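Long-range contacts in methyltransferase domain-containing protein (Deinococcus radiodurans, PDB 3M33), which is of unknown function but carries a methyltransferase-type domain and probably transfers methyl groups: residues P24-L29 with H172-E177; D33-F38 with E208-V213. All coordinates share one frame; numbering follows the deposited sequence.

Interaction 1 of 2, residues P24-L29 with H172-E177; sequences PWARVL and HAPTWE. With SO4 (sulfate ion), chain I.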
loop_
_atom_site.group_PDB
_atom_site.type_symbol
_atom_site.label_atom_id
_atom_site.label_comp_id
_atom_site.label_asym_id
_atom_site.label_seq_id
_atom_site.Cartn_x
_atom_site.Cartn_y
_atom_site.Cartn_z
ATOM N N PRO A 24 -0.280 6.932 -11.294
ATOM C CA PRO A 24 0.728 7.741 -12.015
ATOM C C PRO A 24 0.198 9.011 -12.679
ATOM O O PRO A 24 0.984 9.879 -13.049
ATOM C CB PRO A 24 1.219 6.798 -13.134
ATOM C CG PRO A 24 0.644 5.469 -12.843
ATOM C CD PRO A 24 -0.565 5.663 -11.976
ATOM N N TRP A 25 -1.113 9.102 -12.858
ATOM C CA TRP A 25 -1.703 10.231 -13.559
ATOM C C TRP A 25 -2.028 11.384 -12.602
ATOM O O TRP A 25 -2.165 11.180 -11.402
ATOM C CB TRP A 25 -2.956 9.771 -14.304
ATOM C CG TRP A 25 -4.071 9.243 -13.415
ATOM C CD1 TRP A 25 -5.106 9.959 -12.904
ATOM C CD2 TRP A 25 -4.264 7.886 -12.965
ATOM N NE1 TRP A 25 -5.934 9.144 -12.160
ATOM C CE2 TRP A 25 -5.432 7.868 -12.175
ATOM C CE3 TRP A 25 -3.558 6.688 -13.154
ATOM C CZ2 TRP A 25 -5.921 6.698 -11.577
ATOM C CZ3 TRP A 25 -4.038 5.527 -12.556
ATOM C CH2 TRP A 25 -5.209 5.541 -11.777
ATOM N N ALA A 26 -2.112 12.596 -13.138
ATOM C CA ALA A 26 -2.558 13.746 -12.373
ATOM C C ALA A 26 -4.048 13.599 -12.073
ATOM O O ALA A 26 -4.816 13.175 -12.938
ATOM C CB ALA A 26 -2.300 15.016 -13.146
ATOM N N ARG A 27 -4.449 13.940 -10.848
ATOM C CA ARG A 27 -5.845 13.821 -10.429
ATOM C C ARG A 27 -6.134 14.796 -9.304
ATOM O O ARG A 27 -5.253 15.077 -8.491
ATOM C CB ARG A 27 -6.125 12.397 -9.948
ATOM C CG ARG A 27 -5.246 11.983 -8.752
ATOM C CD ARG A 27 -4.554 10.652 -8.988
ATOM N NE ARG A 27 -3.781 10.244 -7.822
ATOM C CZ ARG A 27 -2.482 10.485 -7.654
ATOM N NH1 ARG A 27 -1.785 11.117 -8.599
ATOM N NH2 ARG A 27 -1.874 10.076 -6.540
ATOM N N VAL A 28 -7.361 15.315 -9.268
ATOM C CA VAL A 28 -7.836 16.148 -8.165
ATOM C C VAL A 28 -9.010 15.441 -7.468
ATOM O O VAL A 28 -9.982 15.045 -8.114
ATOM C CB VAL A 28 -8.342 17.519 -8.660
ATOM C CG1 VAL A 28 -8.948 18.327 -7.499
ATOM C CG2 VAL A 28 -7.232 18.303 -9.345
ATOM N N LEU A 29 -8.923 15.282 -6.154
ATOM C CA LEU A 29 -10.002 14.660 -5.390
ATOM C C LEU A 29 -11.127 15.664 -5.165
ATOM O O LEU A 29 -10.867 16.801 -4.768
ATOM C CB LEU A 29 -9.472 14.172 -4.030
ATOM C CG LEU A 29 -8.387 13.096 -4.086
ATOM C CD1 LEU A 29 -7.657 12.978 -2.746
ATOM C CD2 LEU A 29 -8.989 11.777 -4.495
ATOM N N HIS A 172 -11.176 13.672 -10.574
ATOM C CA HIS A 172 -11.109 13.986 -12.007
ATOM C C HIS A 172 -9.682 13.882 -12.517
ATOM O O HIS A 172 -8.738 14.302 -11.837
ATOM C CB HIS A 172 -11.614 15.400 -12.292
ATOM C CG HIS A 172 -13.029 15.631 -11.871
ATOM N ND1 HIS A 172 -14.087 15.572 -12.756
ATOM C CD2 HIS A 172 -13.562 15.921 -10.662
ATOM C CE1 HIS A 172 -15.210 15.814 -12.106
ATOM N NE2 HIS A 172 -14.919 16.030 -10.835
ATOM N N ALA A 173 -9.528 13.308 -13.706
ATOM C CA ALA A 173 -8.277 13.414 -14.454
ATOM C C ALA A 173 -8.373 14.710 -15.260
ATOM O O ALA A 173 -9.263 14.855 -16.107
ATOM C CB ALA A 173 -8.105 12.231 -15.366
ATOM N N PRO A 174 -7.472 15.668 -14.987
ATOM C CA PRO A 174 -7.674 17.034 -15.504
ATOM C C PRO A 174 -7.511 17.151 -17.015
ATOM O O PRO A 174 -8.085 18.062 -17.596
ATOM C CB PRO A 174 -6.597 17.870 -14.784
ATOM C CG PRO A 174 -6.124 17.006 -13.638
ATOM C CD PRO A 174 -6.312 15.574 -14.089
ATOM N N THR A 175 -6.759 16.254 -17.644
ATOM C CA THR A 175 -6.555 16.341 -19.091
ATOM C C THR A 175 -6.636 14.992 -19.798
ATOM O O THR A 175 -6.522 13.928 -19.170
ATOM C CB THR A 175 -5.192 16.948 -19.431
ATOM O OG1 THR A 175 -4.174 16.007 -19.089
ATOM C CG2 THR A 175 -4.967 18.248 -18.651
ATOM N N TRP A 176 -6.829 15.056 -21.115
ATOM C CA TRP A 176 -6.875 13.872 -21.960
ATOM C C TRP A 176 -5.655 12.990 -21.732
ATOM O O TRP A 176 -5.772 11.768 -21.618
ATOM C CB TRP A 176 -6.971 14.280 -23.442
ATOM C CG TRP A 176 -6.631 13.175 -24.405
ATOM C CD1 TRP A 176 -5.582 13.145 -25.278
ATOM C CD2 TRP A 176 -7.344 11.941 -24.597
ATOM N NE1 TRP A 176 -5.599 11.975 -26.002
ATOM C CE2 TRP A 176 -6.672 11.221 -25.604
ATOM C CE3 TRP A 176 -8.485 11.379 -24.019
ATOM C CZ2 TRP A 176 -7.100 9.965 -26.036
ATOM C CZ3 TRP A 176 -8.911 10.137 -24.452
ATOM C CH2 TRP A 176 -8.220 9.442 -25.447
ATOM N N GLU A 177 -4.480 13.607 -21.655
ATOM C CA GLU A 177 -3.253 12.847 -21.415
ATOM C C GLU A 177 -3.350 12.061 -20.110
ATOM O O GLU A 177 -2.940 10.895 -20.029
ATOM C CB GLU A 177 -2.036 13.773 -21.371
ATOM C CG GLU A 177 -1.638 14.332 -22.722
ATOM C CD GLU A 177 -2.663 15.306 -23.273
ATOM O OE1 GLU A 177 -3.238 16.091 -22.484
ATOM O OE2 GLU A 177 -2.889 15.281 -24.498
HETATM S S SO4 I . -5.278 9.548 -4.829
HETATM O O1 SO4 I . -4.384 9.603 -3.671
HETATM O O2 SO4 I . -4.828 8.543 -5.789
HETATM O O3 SO4 I . -6.624 9.220 -4.373
HETATM O O4 SO4 I . -5.280 10.845 -5.497
#

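Interaction 2 of 2, residues D33-F38 with E208-V213; sequences DPELTF and EERHLV. With SO4 (sulfate ion), chain I.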
loop_
_atom_site.group_PDB
_atom_site.type_symbol
_atom_site.label_atom_id
_atom_site.label_comp_id
_atom_site.label_asym_id
_atom_site.label_seq_id
_atom_site.Cartn_x
_atom_site.Cartn_y
_atom_site.Cartn_z
ATOM N N ASP A 33 -9.395 12.283 0.936
ATOM C CA ASP A 33 -8.485 11.241 0.456
ATOM C C ASP A 33 -8.980 9.915 0.971
ATOM O O ASP A 33 -9.219 9.785 2.155
ATOM C CB ASP A 33 -7.071 11.489 0.986
ATOM C CG ASP A 33 -6.041 10.482 0.437
ATOM O OD1 ASP A 33 -4.991 10.925 -0.075
ATOM O OD2 ASP A 33 -6.281 9.258 0.488
ATOM N N PRO A 34 -9.134 8.918 0.088
ATOM C CA PRO A 34 -9.718 7.647 0.533
ATOM C C PRO A 34 -8.773 6.790 1.374
ATOM O O PRO A 34 -9.186 5.709 1.797
ATOM C CB PRO A 34 -10.056 6.938 -0.789
ATOM C CG PRO A 34 -9.072 7.482 -1.754
ATOM C CD PRO A 34 -8.859 8.923 -1.356
ATOM N N GLU A 35 -7.546 7.244 1.625
ATOM C CA GLU A 35 -6.658 6.506 2.534
ATOM C C GLU A 35 -6.535 7.144 3.912
ATOM O O GLU A 35 -5.786 6.659 4.747
ATOM C CB GLU A 35 -5.280 6.275 1.900
ATOM C CG GLU A 35 -5.318 5.249 0.761
ATOM C CD GLU A 35 -3.983 5.078 0.055
ATOM O OE1 GLU A 35 -2.941 5.274 0.706
ATOM O OE2 GLU A 35 -3.978 4.736 -1.152
ATOM N N LEU A 36 -7.281 8.214 4.173
ATOM C CA LEU A 36 -7.240 8.837 5.508
ATOM C C LEU A 36 -7.574 7.845 6.622
ATOM O O LEU A 36 -6.971 7.884 7.693
ATOM C CB LEU A 36 -8.182 10.038 5.613
ATOM C CG LEU A 36 -7.833 11.256 4.757
ATOM C CD1 LEU A 36 -8.935 12.319 4.864
ATOM C CD2 LEU A 36 -6.466 11.825 5.143
ATOM N N THR A 37 -8.537 6.959 6.375
ATOM C CA THR A 37 -8.998 6.048 7.423
ATOM C C THR A 37 -7.903 5.051 7.737
ATOM O O THR A 37 -7.686 4.697 8.893
ATOM C CB THR A 37 -10.310 5.322 7.031
ATOM O OG1 THR A 37 -11.306 6.298 6.704
ATOM C CG2 THR A 37 -10.835 4.470 8.198
ATOM N N PHE A 38 -7.180 4.637 6.701
ATOM C CA PHE A 38 -6.062 3.724 6.873
ATOM C C PHE A 38 -4.988 4.368 7.760
ATOM O O PHE A 38 -4.439 3.722 8.647
ATOM C CB PHE A 38 -5.474 3.347 5.503
ATOM C CG PHE A 38 -4.196 2.547 5.582
ATOM C CD1 PHE A 38 -4.229 1.162 5.607
ATOM C CD2 PHE A 38 -2.968 3.182 5.608
ATOM C CE1 PHE A 38 -3.068 0.433 5.663
ATOM C CE2 PHE A 38 -1.790 2.454 5.662
ATOM C CZ PHE A 38 -1.844 1.077 5.697
ATOM N N GLU A 208 -11.899 7.169 -7.150
ATOM C CA GLU A 208 -10.746 6.569 -6.501
ATOM C C GLU A 208 -11.311 5.660 -5.418
ATOM O O GLU A 208 -12.030 6.118 -4.538
ATOM C CB GLU A 208 -9.861 7.661 -5.877
ATOM C CG GLU A 208 -8.975 8.412 -6.876
ATOM C CD GLU A 208 -7.743 7.607 -7.282
ATOM O OE1 GLU A 208 -7.455 6.578 -6.617
ATOM O OE2 GLU A 208 -7.058 8.008 -8.253
ATOM N N GLU A 209 -10.990 4.377 -5.462
ATOM C CA GLU A 209 -11.593 3.450 -4.516
ATOM C C GLU A 209 -10.551 2.654 -3.738
ATOM O O GLU A 209 -9.490 2.341 -4.255
ATOM C CB GLU A 209 -12.583 2.526 -5.246
ATOM C CG GLU A 209 -13.510 3.307 -6.155
ATOM C CD GLU A 209 -14.707 2.504 -6.654
ATOM O OE1 GLU A 209 -14.517 1.388 -7.166
ATOM O OE2 GLU A 209 -15.838 3.005 -6.523
ATOM N N ARG A 210 -10.857 2.332 -2.485
ATOM C CA ARG A 210 -9.918 1.600 -1.645
ATOM C C ARG A 210 -10.638 0.540 -0.820
ATOM O O ARG A 210 -11.807 0.696 -0.488
ATOM C CB ARG A 210 -9.174 2.550 -0.704
ATOM C CG ARG A 210 -8.442 3.688 -1.402
ATOM C CD ARG A 210 -7.112 3.242 -2.058
ATOM N NE ARG A 210 -6.388 4.415 -2.553
ATOM C CZ ARG A 210 -6.643 4.998 -3.718
ATOM N NH1 ARG A 210 -7.596 4.498 -4.499
ATOM N NH2 ARG A 210 -5.971 6.086 -4.098
ATOM N N HIS A 211 -9.924 -0.530 -0.489
ATOM C CA HIS A 211 -10.458 -1.601 0.344
ATOM C C HIS A 211 -9.565 -1.733 1.571
ATOM O O HIS A 211 -8.442 -2.209 1.462
ATOM C CB HIS A 211 -10.416 -2.915 -0.446
ATOM C CG HIS A 211 -11.009 -4.087 0.272
ATOM N ND1 HIS A 211 -10.846 -5.385 -0.174
ATOM C CD2 HIS A 211 -11.782 -4.166 1.380
ATOM C CE1 HIS A 211 -11.487 -6.209 0.635
ATOM N NE2 HIS A 211 -12.054 -5.498 1.592
ATOM N N LEU A 212 -10.055 -1.322 2.738
ATOM C CA LEU A 212 -9.264 -1.409 3.966
ATOM C C LEU A 212 -9.624 -2.651 4.744
ATOM O O LEU A 212 -10.805 -2.960 4.901
ATOM C CB LEU A 212 -9.516 -0.204 4.873
ATOM C CG LEU A 212 -8.963 1.178 4.568
ATOM C CD1 LEU A 212 -9.508 1.714 3.256
ATOM C CD2 LEU A 212 -9.315 2.124 5.715
ATOM N N VAL A 213 -8.614 -3.346 5.263
ATOM C CA VAL A 213 -8.844 -4.565 6.017
ATOM C C VAL A 213 -7.937 -4.589 7.239
ATOM O O VAL A 213 -6.721 -4.446 7.123
ATOM C CB VAL A 213 -8.579 -5.840 5.148
ATOM C CG1 VAL A 213 -8.676 -7.102 5.978
ATOM C CG2 VAL A 213 -9.550 -5.914 3.986
HETATM S S SO4 I . -5.278 9.548 -4.829
HETATM O O1 SO4 I . -4.384 9.603 -3.671
HETATM O O2 SO4 I . -4.828 8.543 -5.789
HETATM O O3 SO4 I . -6.624 9.220 -4.373
HETATM O O4 SO4 I . -5.280 10.845 -5.497
HETATM O O HOH W 1 -5.073 7.937 -1.836
#

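Interaction 1 of 2, residues P24-L29 with H172-E177
An antiparallel edge pairing, made by V28 and H172, ties the short strand 28-29 to the end of strand 160-173. The two residues form a hydrogen-bonded pair with their side chains on the same face of the sheet. V28 N donates to H172 O at 3.1 Å, in the carbonyl plane, and H172 N returns a bond of the same length to V28 O, tilted 19° from that carbonyl's plane. H172 O also receives a CA-H...O contact from R27, with R27 CA 3.3 Å away. Just past the pair the chains are joined by packing alone: the P174 ring lies against the A26 peptide, its CD 3.1 Å from A26 O, and W25 CD1 meets the methyl of A173 obliquely. The indole nitrogen of W25 is turned to Y206 OH on the neighbouring strand 204-216. R27 carries its side chain away from strand 160-173. Its CG sits between the backbone N and the carbonyl carbon (chi1 60°) and the chain bends at chi2, which brings NE to a sulfate ion, probably from the crystallisation liquor: O2 lies in the guanidinium plane, 2.9 Å from NE and almost straight (167°), and O4 approaches NE in a weak bond. NH1 turns back to W25 O at 2.8 Å, and with the sulfate bond at NE this limits the guanidinium's rotation. The pairing makes 28-29 an outermost strand of the mixed sheet.

Interaction 2 of 2, residues D33-F38 with E208-V213
The guanidinium of R210 has P34 CG over the centre of one face, 4.0 Å above its plane, while its edge is ringed by the carboxylates of E35 and E208 and by sulfate O2. Alongside, P34 CB meets R210 CG at 3.7 Å. E35 reaches NE from one side: its extended chain places OE2 2.8 Å from R210 NE, using the anti lone pair, with the carboxylate turned 63° from the guanidinium. At the other end E208 OE1 lies in the guanidinium plane and takes both NH1 and NH2, each at 3.0 Å. A further bond from NH1 to E209 O, in the guanidinium plane but above that of the carbonyl, helps fix the group's rotation. E35 is also paired with R118 and R119, so the salt-bridge network extends beyond R210, while E208 OE2 shares a hydrogen bond with Y206 OH. This network lies where the turn before helix 36-45 crosses strand 204-216 of the central sheet; D33 OD2 accepts from E35 N at 2.6 Å, a capping bond in that turn. One water joins D33 OD2, R210 NH2 and sulfate O1. A leucine in place of R210 would probably leave E208 OE1 without its two donors and E35 with one positive partner fewer. Further along, L212 CD2 fits against the first turn of the helix, 3.6 Å from T37 CB and 4.0 Å from F38 CB.

Interactions 1 and 2 have centres about 19 Å apart and belong to the same mixed sheet, in which strand 160-173 lies between strands 28-29 and 204-216. Along the chain their segments alternate: 24-29, then 33-38, then 172-177, then 208-213. Strand 28-29 and helix 36-45 are consecutive elements, so one N-terminal passage first lines the sheet's edge and then crosses to strand 204-216. The two contacts meet directly at E208, whose OE2 is 3.7 Å from both R27 CD and W25 CZ2, and both reach one sulfate ion, which probably came from the crystallisation liquor. That shared ion marks an anion-accepting spot between them, whose biological role is unknown.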